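Cellulosomal scaffoldin (Bacteroides cellulosolvens, PDB 2XBT) probably binds cellulose through this family 3b carbohydrate-binding module, one domain of a large secreted scaffoldin. Local coordinates at residues L10-S15 with K144-Y149; M28-Q33 with I89-A94. All blocks are in the same frame, centred on the assembly; numbering follows the deposited sequence.

Contact 1: L10-S15 with K144-Y149; sequences LKLLFS and KLVAVY
Leu12 meets Val146 and Val148 through a single methyl. Its CD2 lies 3.6 Å from Val146 CG1 and 3.7 Å from Val148 CG2. The two valine methyls stand about 90° apart as seen from that CD2, which therefore pushes into the gap between the two side chains. Leu12 has CG anti to the backbone N (chi1 -173°), and chi2 of 64° leaves CD2 as the branch extended away from CA, toward the valines. Val148 offers the methyl that lies beside its own backbone N. Val146 offers Leu12 the other branch, the one beside the carbonyl carbon, and the two side chains cross at about a right angle.

The second methyl of Val146 serves the aromatic partner. Val146 CG2 is 4.1 Å from Phe14 CE1 and about as far from CD1, so it rests against one side bond of the ring. The approach is oblique. The two branches of Val146 thus divide their work between Leu12 and Phe14.

Strand 10-15 belongs to one sheet of the CBM3 beta-sandwich and strand 147-150 to the other. The closest CA atoms, those of Leu12 and Val148, are 7.8 Å apart. That is too far for backbone pairing, and the faces join through side chains alone.

The surrounding packing is also apolar. Ile47 backs Val146 and Val155 backs Val148. Tyr149 points away from this interface and makes a cation-pi contact with Arg48.

Contact 2: M28-Q33 with I89-A94; sequences MNMKLQ and IEIKLA
Met28 and Met30 face Ile89 and Ile91 with no flat group taking part: the touching atoms are one sulfur and three methyls. Rings come in only from outside the two segments. Tyr49 touches Met28, while Tyr51 and Phe75 touch Ile89. The one flat group with a charge, the Glu90 carboxylate, is on the far side of its strand. Its OE2 forms a salt bridge with Arg48, and Lys92 makes a long ion pair with OE1.

The Met28 sulfur reaches two isoleucines. SD is 4.2 Å from Ile89 CD1 and 4.2 Å from Ile91 CD1, and the two methyls lie nearly at right angles around it. Met28 and Ile91 slide past each other in opposite directions, so the contact falls on the thioether and not on the methionine's end. Met30 has much the same shape, extended to SD and bent at chi3 (-61°), but here CE is the atom that meets Ile91 CD1, at 4.0 Å. These two side chains meet tip to tip.

Ile91 CD1 therefore lies against both methionines. CG1 sits beside the backbone N of Ile91, and chi2 of 170° stretches the branch straight out to that terminal methyl.

The strand axes pass 12.0 Å apart at their closest and cross at -42°. Long, unbranched methionine chains and extended isoleucine branches span this distance. Val117 touches Met28 and Ile89.

Two sheets packed face to face across an apolar layer, with their strands turned against each other, are characteristic of a beta-sandwich. Here it is the jelly-roll sandwich of family 3 carbohydrate-binding modules.

Both contacts are buried in the core, with centres about 8 Å apart, and both join the same two sheets. Strands 10-15 and 22-34 are antiparallel neighbours in the first sheet, bonded by Lys11 O to Gln33 N and Ser15 N to Asn29 O, both probable hydrogen bonds of 2.8 Å. In the second sheet, strand 45-51 lies between 85-93 and 147-150. Contact 1 sets a leucine and a phenylalanine against short valine branches, contact 2 uses longer sulfur-bearing chains across a wider separation. Phe14 packs against Met30 and makes the two continuous. Polar and charged pairs lie on the outer faces of both sheets, as with Lys31 and Glu110 on the sheet of strand 22-34.

Contact 1: L10-S15 with K144-Y149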
ATOM      1  N   LEU A  10      12.923  -2.530   6.458  1.00 26.23           N
ATOM      2  CA  LEU A  10      11.554  -2.762   5.971  1.00 22.78           C
ATOM      3  C   LEU A  10      11.509  -2.976   4.462  1.00 22.86           C
ATOM      4  O   LEU A  10      12.184  -2.273   3.702  1.00 24.67           O
ATOM      5  CB  LEU A  10      10.654  -1.599   6.361  1.00 21.53           C
ATOM      6  CG  LEU A  10      10.393  -1.377   7.847  1.00 22.85           C
ATOM      7  CD1 LEU A  10       9.691  -0.059   8.094  1.00 23.66           C
ATOM      8  CD2 LEU A  10       9.589  -2.532   8.419  1.00 24.90           C
ATOM      9  N   LYS A  11      10.719  -3.949   4.029  1.00 25.38           N
ATOM     10  CA  LYS A  11      10.586  -4.257   2.610  1.00 23.04           C
ATOM     11  C   LYS A  11       9.134  -4.560   2.269  1.00 26.73           C
ATOM     12  O   LYS A  11       8.445  -5.224   3.039  1.00 24.10           O
ATOM     13  CB  LYS A  11      11.480  -5.449   2.281  1.00 25.82           C
ATOM     14  CG  LYS A  11      11.268  -6.085   0.940  1.00 31.81           C
ATOM     15  CD  LYS A  11      12.322  -7.172   0.720  1.00 35.54           C
ATOM     16  CE  LYS A  11      11.973  -8.075  -0.449  1.00 39.53           C
ATOM     17  NZ  LYS A  11      12.991  -9.150  -0.666  1.00 34.50           N
ATOM     18  N   LEU A  12       8.664  -4.065   1.122  1.00 23.31           N
ATOM     19  CA  LEU A  12       7.282  -4.288   0.722  1.00 20.11           C
ATOM     20  C   LEU A  12       7.210  -5.235  -0.457  1.00 23.75           C
ATOM     21  O   LEU A  12       7.899  -5.035  -1.455  1.00 23.66           O
ATOM     22  CB  LEU A  12       6.611  -2.966   0.339  1.00 21.89           C
ATOM     23  CG  LEU A  12       5.110  -2.997   0.050  1.00 20.55           C
ATOM     24  CD1 LEU A  12       4.353  -3.375   1.304  1.00 20.86           C
ATOM     25  CD2 LEU A  12       4.616  -1.651  -0.477  1.00 18.94           C
ATOM     26  N   LEU A  13       6.380  -6.264  -0.326  1.00 22.07           N
ATOM     27  CA  LEU A  13       6.022  -7.123  -1.440  1.00 23.65           C
ATOM     28  C   LEU A  13       4.603  -6.754  -1.853  1.00 20.49           C
ATOM     29  O   LEU A  13       3.790  -6.361  -1.019  1.00 19.50           O
ATOM     30  CB  LEU A  13       6.112  -8.602  -1.049  1.00 23.93           C
ATOM     31  CG  LEU A  13       7.501  -9.101  -0.617  1.00 30.44           C
ATOM     32  CD1 LEU A  13       7.424 -10.525  -0.075  1.00 36.67           C
ATOM     33  CD2 LEU A  13       8.488  -9.028  -1.775  1.00 33.36           C
ATOM     34  N   PHE A  14       4.307  -6.858  -3.142  1.00 20.88           N
ATOM     35  CA  PHE A  14       3.030  -6.383  -3.636  1.00 21.00           C
ATOM     36  C   PHE A  14       2.460  -7.377  -4.644  1.00 21.37           C
ATOM     37  O   PHE A  14       3.204  -7.971  -5.431  1.00 22.98           O
ATOM     38  CB  PHE A  14       3.209  -5.020  -4.328  1.00 20.55           C
ATOM     39  CG  PHE A  14       1.924  -4.418  -4.832  1.00 20.66           C
ATOM     40  CD1 PHE A  14       1.198  -3.544  -4.038  1.00 19.73           C
ATOM     41  CD2 PHE A  14       1.449  -4.727  -6.097  1.00 23.55           C
ATOM     42  CE1 PHE A  14       0.024  -2.995  -4.488  1.00 19.66           C
ATOM     43  CE2 PHE A  14       0.272  -4.192  -6.560  1.00 21.02           C
ATOM     44  CZ  PHE A  14      -0.452  -3.326  -5.758  1.00 19.20           C
ATOM     45  N   SER A  15       1.150  -7.562  -4.607  1.00 20.04           N
ATOM     46  CA  SER A  15       0.448  -8.217  -5.710  1.00 22.97           C
ATOM     47  C   SER A  15      -0.946  -7.655  -5.838  1.00 22.18           C
ATOM     48  O   SER A  15      -1.449  -7.016  -4.926  1.00 25.39           O
ATOM     49  CB  SER A  15       0.376  -9.729  -5.511  1.00 27.19           C
ATOM     50  OG  SER A  15      -0.774 -10.073  -4.773  1.00 30.89           O
ATOM     51  N   LYS A 144       7.839  -1.032  -6.655  1.00 20.56           N
ATOM     52  CA  LYS A 144       8.496   0.159  -6.110  1.00 25.09           C
ATOM     53  C   LYS A 144       7.692   1.446  -6.257  1.00 23.99           C
ATOM     54  O   LYS A 144       8.103   2.493  -5.759  1.00 22.98           O
ATOM     55  CB  LYS A 144       9.870   0.350  -6.756  1.00 28.50           C
ATOM     56  CG  LYS A 144      10.871  -0.745  -6.452  1.00 37.94           C
ATOM     57  CD  LYS A 144      11.319  -0.705  -4.997  1.00 39.14           C
ATOM     58  CE  LYS A 144      12.837  -0.804  -4.891  1.00 45.71           C
ATOM     59  NZ  LYS A 144      13.285  -0.986  -3.474  1.00 45.60           N
ATOM     60  N   LEU A 145       6.538   1.375  -6.917  1.00 19.66           N
ATOM     61  CA  LEU A 145       5.722   2.567  -7.144  1.00 20.09           C
ATOM     62  C   LEU A 145       4.714   2.792  -6.009  1.00 18.91           C
ATOM     63  O   LEU A 145       3.906   3.725  -6.059  1.00 17.71           O
ATOM     64  CB  LEU A 145       4.998   2.469  -8.500  1.00 19.91           C
ATOM     65  CG  LEU A 145       5.890   2.206  -9.724  1.00 28.00           C
ATOM     66  CD1 LEU A 145       5.029   1.863 -10.934  1.00 27.89           C
ATOM     67  CD2 LEU A 145       6.760   3.412 -10.014  1.00 25.03           C
ATOM     68  N   VAL A 146       4.783   1.949  -4.984  1.00 17.60           N
ATOM     69  CA  VAL A 146       3.977   2.146  -3.773  1.00 15.29           C
ATOM     70  C   VAL A 146       4.945   2.571  -2.689  1.00 17.73           C
ATOM     71  O   VAL A 146       6.020   1.972  -2.556  1.00 21.03           O
ATOM     72  CB  VAL A 146       3.292   0.844  -3.321  1.00 18.59           C
ATOM     73  CG1 VAL A 146       2.638   1.026  -1.952  1.00 19.20           C
ATOM     74  CG2 VAL A 146       2.250   0.405  -4.363  1.00 20.74           C
ATOM     75  N   ALA A 147       4.594   3.596  -1.928  1.00 16.00           N
ATOM     76  CA  ALA A 147       5.531   4.124  -0.924  1.00 18.14           C
ATOM     77  C   ALA A 147       5.124   3.730   0.488  1.00 17.39           C
ATOM     78  O   ALA A 147       3.936   3.724   0.821  1.00 17.93           O
ATOM     79  CB  ALA A 147       5.631   5.633  -1.018  1.00 16.57           C
ATOM     80  N   VAL A 148       6.128   3.448   1.319  1.00 17.38           N
ATOM     81  CA  VAL A 148       5.901   3.144   2.727  1.00 18.23           C
ATOM     82  C   VAL A 148       6.671   4.143   3.596  1.00 20.05           C
ATOM     83  O   VAL A 148       7.830   4.452   3.312  1.00 20.42           O
ATOM     84  CB  VAL A 148       6.415   1.762   3.062  1.00 15.23           C
ATOM     85  CG1 VAL A 148       6.057   1.412   4.523  1.00 17.57           C
ATOM     86  CG2 VAL A 148       5.850   0.722   2.088  1.00 18.61           C
ATOM     87  N   TYR A 149       6.016   4.644   4.634  1.00 18.80           N
ATOM     88  CA  TYR A 149       6.624   5.622   5.531  1.00 17.64           C
ATOM     89  C   TYR A 149       6.606   5.106   6.961  1.00 20.29           C
ATOM     90  O   TYR A 149       5.682   4.405   7.361  1.00 21.05           O
ATOM     91  CB  TYR A 149       5.865   6.933   5.471  1.00 21.42           C
ATOM     92  CG  TYR A 149       5.777   7.490   4.069  1.00 21.38           C
ATOM     93  CD1 TYR A 149       6.597   8.531   3.663  1.00 26.16           C
ATOM     94  CD2 TYR A 149       4.887   6.952   3.147  1.00 22.74           C
ATOM     95  CE1 TYR A 149       6.514   9.044   2.381  1.00 26.05           C
ATOM     96  CE2 TYR A 149       4.805   7.448   1.867  1.00 24.39           C
ATOM     97  CZ  TYR A 149       5.616   8.490   1.491  1.00 27.90           C
ATOM     98  OH  TYR A 149       5.517   8.973   0.215  1.00 33.95           O
TER

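Contact 2: M28-Q33 with I89-A94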
ATOM      1  N   MET A  28      -5.056  -4.413  -3.935  1.00 20.38           N
ATOM      2  CA  MET A  28      -3.795  -4.165  -3.253  1.00 22.24           C
ATOM      3  C   MET A  28      -3.548  -5.248  -2.223  1.00 23.12           C
ATOM      4  O   MET A  28      -4.163  -5.238  -1.167  1.00 24.68           O
ATOM      5  CB  MET A  28      -3.847  -2.837  -2.498  1.00 24.82           C
ATOM      6  CG  MET A  28      -3.722  -1.594  -3.347  1.00 30.71           C
ATOM      7  SD  MET A  28      -4.383  -0.194  -2.407  1.00 34.32           S
ATOM      8  CE  MET A  28      -6.093  -0.670  -2.411  1.00 29.86           C
ATOM      9  N   ASN A  29      -2.641  -6.165  -2.518  1.00 23.08           N
ATOM     10  CA  ASN A  29      -2.262  -7.171  -1.546  1.00 26.40           C
ATOM     11  C   ASN A  29      -0.808  -6.964  -1.217  1.00 26.30           C
ATOM     12  O   ASN A  29       0.055  -7.017  -2.097  1.00 26.00           O
ATOM     13  CB  ASN A  29      -2.459  -8.567  -2.105  1.00 25.72           C
ATOM     14  CG  ASN A  29      -3.866  -8.808  -2.577  1.00 28.74           C
ATOM     15  OD1 ASN A  29      -4.833  -8.540  -1.862  1.00 32.29           O
ATOM     16  ND2 ASN A  29      -3.993  -9.320  -3.794  1.00 33.16           N
ATOM     17  N   MET A  30      -0.531  -6.727   0.056  1.00 23.74           N
ATOM     18  CA  MET A  30       0.802  -6.312   0.446  1.00 21.43           C
ATOM     19  C   MET A  30       1.327  -7.105   1.614  1.00 25.68           C
ATOM     20  O   MET A  30       0.577  -7.467   2.517  1.00 28.04           O
ATOM     21  CB  MET A  30       0.798  -4.836   0.775  1.00 21.03           C
ATOM     22  CG  MET A  30       0.600  -4.016  -0.491  1.00 29.75           C
ATOM     23  SD  MET A  30       0.215  -2.309  -0.193  1.00 31.39           S
ATOM     24  CE  MET A  30      -1.306  -2.395   0.731  1.00 24.33           C
ATOM     25  N   LYS A  31       2.620  -7.379   1.578  1.00 21.56           N
ATOM     26  CA  LYS A  31       3.304  -7.953   2.717  1.00 23.78           C
ATOM     27  C   LYS A  31       4.427  -7.023   3.060  1.00 21.49           C
ATOM     28  O   LYS A  31       5.329  -6.806   2.252  1.00 21.69           O
ATOM     29  CB  LYS A  31       3.934  -9.296   2.361  1.00 24.80           C
ATOM     30  CG  LYS A  31       3.095 -10.501   2.640  1.00 36.36           C
ATOM     31  CD  LYS A  31       3.997 -11.735   2.706  1.00 39.25           C
ATOM     32  CE  LYS A  31       3.206 -13.032   2.717  1.00 44.07           C
ATOM     33  NZ  LYS A  31       4.123 -14.217   2.795  1.00 44.18           N
ATOM     34  N   LEU A  32       4.387  -6.476   4.260  1.00 18.84           N
ATOM     35  CA  LEU A  32       5.464  -5.638   4.728  1.00 19.15           C
ATOM     36  C   LEU A  32       6.336  -6.499   5.628  1.00 22.21           C
ATOM     37  O   LEU A  32       5.844  -7.051   6.612  1.00 21.39           O
ATOM     38  CB  LEU A  32       4.901  -4.418   5.456  1.00 19.44           C
ATOM     39  CG  LEU A  32       5.890  -3.457   6.134  1.00 22.47           C
ATOM     40  CD1 LEU A  32       6.906  -2.856   5.159  1.00 23.19           C
ATOM     41  CD2 LEU A  32       5.125  -2.355   6.866  1.00 23.46           C
ATOM     42  N   GLN A  33       7.615  -6.628   5.277  1.00 21.45           N
ATOM     43  CA  GLN A  33       8.537  -7.488   6.021  1.00 26.51           C
ATOM     44  C   GLN A  33       9.595  -6.685   6.766  1.00 28.09           C
ATOM     45  O   GLN A  33      10.023  -5.622   6.320  1.00 26.77           O
ATOM     46  CB  GLN A  33       9.250  -8.459   5.077  1.00 26.81           C
ATOM     47  CG  GLN A  33       8.373  -9.525   4.485  1.00 31.83           C
ATOM     48  CD  GLN A  33       9.128 -10.425   3.513  1.00 39.20           C
ATOM     49  OE1 GLN A  33      10.084  -9.994   2.864  1.00 37.03           O
ATOM     50  NE2 GLN A  33       8.696 -11.676   3.405  1.00 34.44           N
ATOM     51  N   ILE A  89      -4.204   7.053  -2.105  1.00 17.14           N
ATOM     52  CA  ILE A  89      -4.835   6.393  -0.980  1.00 20.08           C
ATOM     53  C   ILE A  89      -3.743   6.316   0.082  1.00 17.43           C
ATOM     54  O   ILE A  89      -2.611   5.933  -0.230  1.00 19.47           O
ATOM     55  CB  ILE A  89      -5.217   4.957  -1.326  1.00 20.56           C
ATOM     56  CG1 ILE A  89      -6.038   4.921  -2.616  1.00 25.43           C
ATOM     57  CG2 ILE A  89      -5.991   4.312  -0.167  1.00 23.47           C
ATOM     58  CD1 ILE A  89      -5.982   3.606  -3.305  1.00 26.72           C
ATOM     59  N   GLU A  90      -4.089   6.645   1.320  1.00 19.74           N
ATOM     60  CA  GLU A  90      -3.170   6.432   2.434  1.00 18.51           C
ATOM     61  C   GLU A  90      -3.748   5.408   3.375  1.00 19.77           C
ATOM     62  O   GLU A  90      -4.816   5.618   3.956  1.00 19.78           O
ATOM     63  CB  GLU A  90      -2.891   7.724   3.204  1.00 20.80           C
ATOM     64  CG  GLU A  90      -1.906   7.517   4.356  1.00 22.32           C
ATOM     65  CD  GLU A  90      -1.377   8.828   4.907  1.00 33.49           C
ATOM     66  OE1 GLU A  90      -2.024   9.396   5.808  1.00 35.26           O
ATOM     67  OE2 GLU A  90      -0.319   9.290   4.436  1.00 34.31           O
ATOM     68  N   ILE A  91      -3.020   4.310   3.528  1.00 17.78           N
ATOM     69  CA  ILE A  91      -3.427   3.236   4.419  1.00 19.56           C
ATOM     70  C   ILE A  91      -2.647   3.346   5.723  1.00 21.16           C
ATOM     71  O   ILE A  91      -1.419   3.459   5.722  1.00 19.04           O
ATOM     72  CB  ILE A  91      -3.208   1.877   3.740  1.00 19.34           C
ATOM     73  CG1 ILE A  91      -4.082   1.776   2.486  1.00 21.66           C
ATOM     74  CG2 ILE A  91      -3.512   0.720   4.693  1.00 23.07           C
ATOM     75  CD1 ILE A  91      -3.752   0.592   1.624  1.00 23.21           C
ATOM     76  N   LYS A  92      -3.368   3.335   6.839  1.00 19.56           N
ATOM     77  CA  LYS A  92      -2.731   3.448   8.138  1.00 24.50           C
ATOM     78  C   LYS A  92      -3.021   2.187   8.913  1.00 25.36           C
ATOM     79  O   LYS A  92      -4.144   1.705   8.907  1.00 24.06           O
ATOM     80  CB  LYS A  92      -3.289   4.639   8.912  1.00 30.53           C
ATOM     81  CG  LYS A  92      -2.710   5.990   8.538  1.00 30.14           C
ATOM     82  CD  LYS A  92      -3.139   7.025   9.574  1.00 40.76           C
ATOM     83  CE  LYS A  92      -2.515   8.391   9.316  1.00 44.16           C
ATOM     84  NZ  LYS A  92      -1.033   8.335   9.405  1.00 46.17           N
ATOM     85  N   LEU A  93      -1.999   1.640   9.559  1.00 24.13           N
ATOM     86  CA  LEU A  93      -2.167   0.464  10.394  1.00 27.47           C
ATOM     87  C   LEU A  93      -2.369   0.963  11.809  1.00 27.36           C
ATOM     88  O   LEU A  93      -1.782   1.965  12.194  1.00 29.91           O
ATOM     89  CB  LEU A  93      -0.938  -0.427  10.281  1.00 23.70           C
ATOM     90  CG  LEU A  93      -0.721  -0.901   8.841  1.00 27.95           C
ATOM     91  CD1 LEU A  93       0.557  -1.712   8.722  1.00 26.54           C
ATOM     92  CD2 LEU A  93      -1.927  -1.716   8.369  1.00 32.21           C
ATOM     93  N   ALA A  94      -3.235   0.302  12.568  1.00 32.31           N
ATOM     94  CA  ALA A  94      -3.677   0.869  13.840  1.00 31.23           C
ATOM     95  C   ALA A  94      -2.874   0.386  15.038  1.00 31.58           C
ATOM     96  O   ALA A  94      -2.625   1.150  15.973  1.00 34.94           O
ATOM     97  CB  ALA A  94      -5.170   0.619  14.063  1.00 28.26           C
TER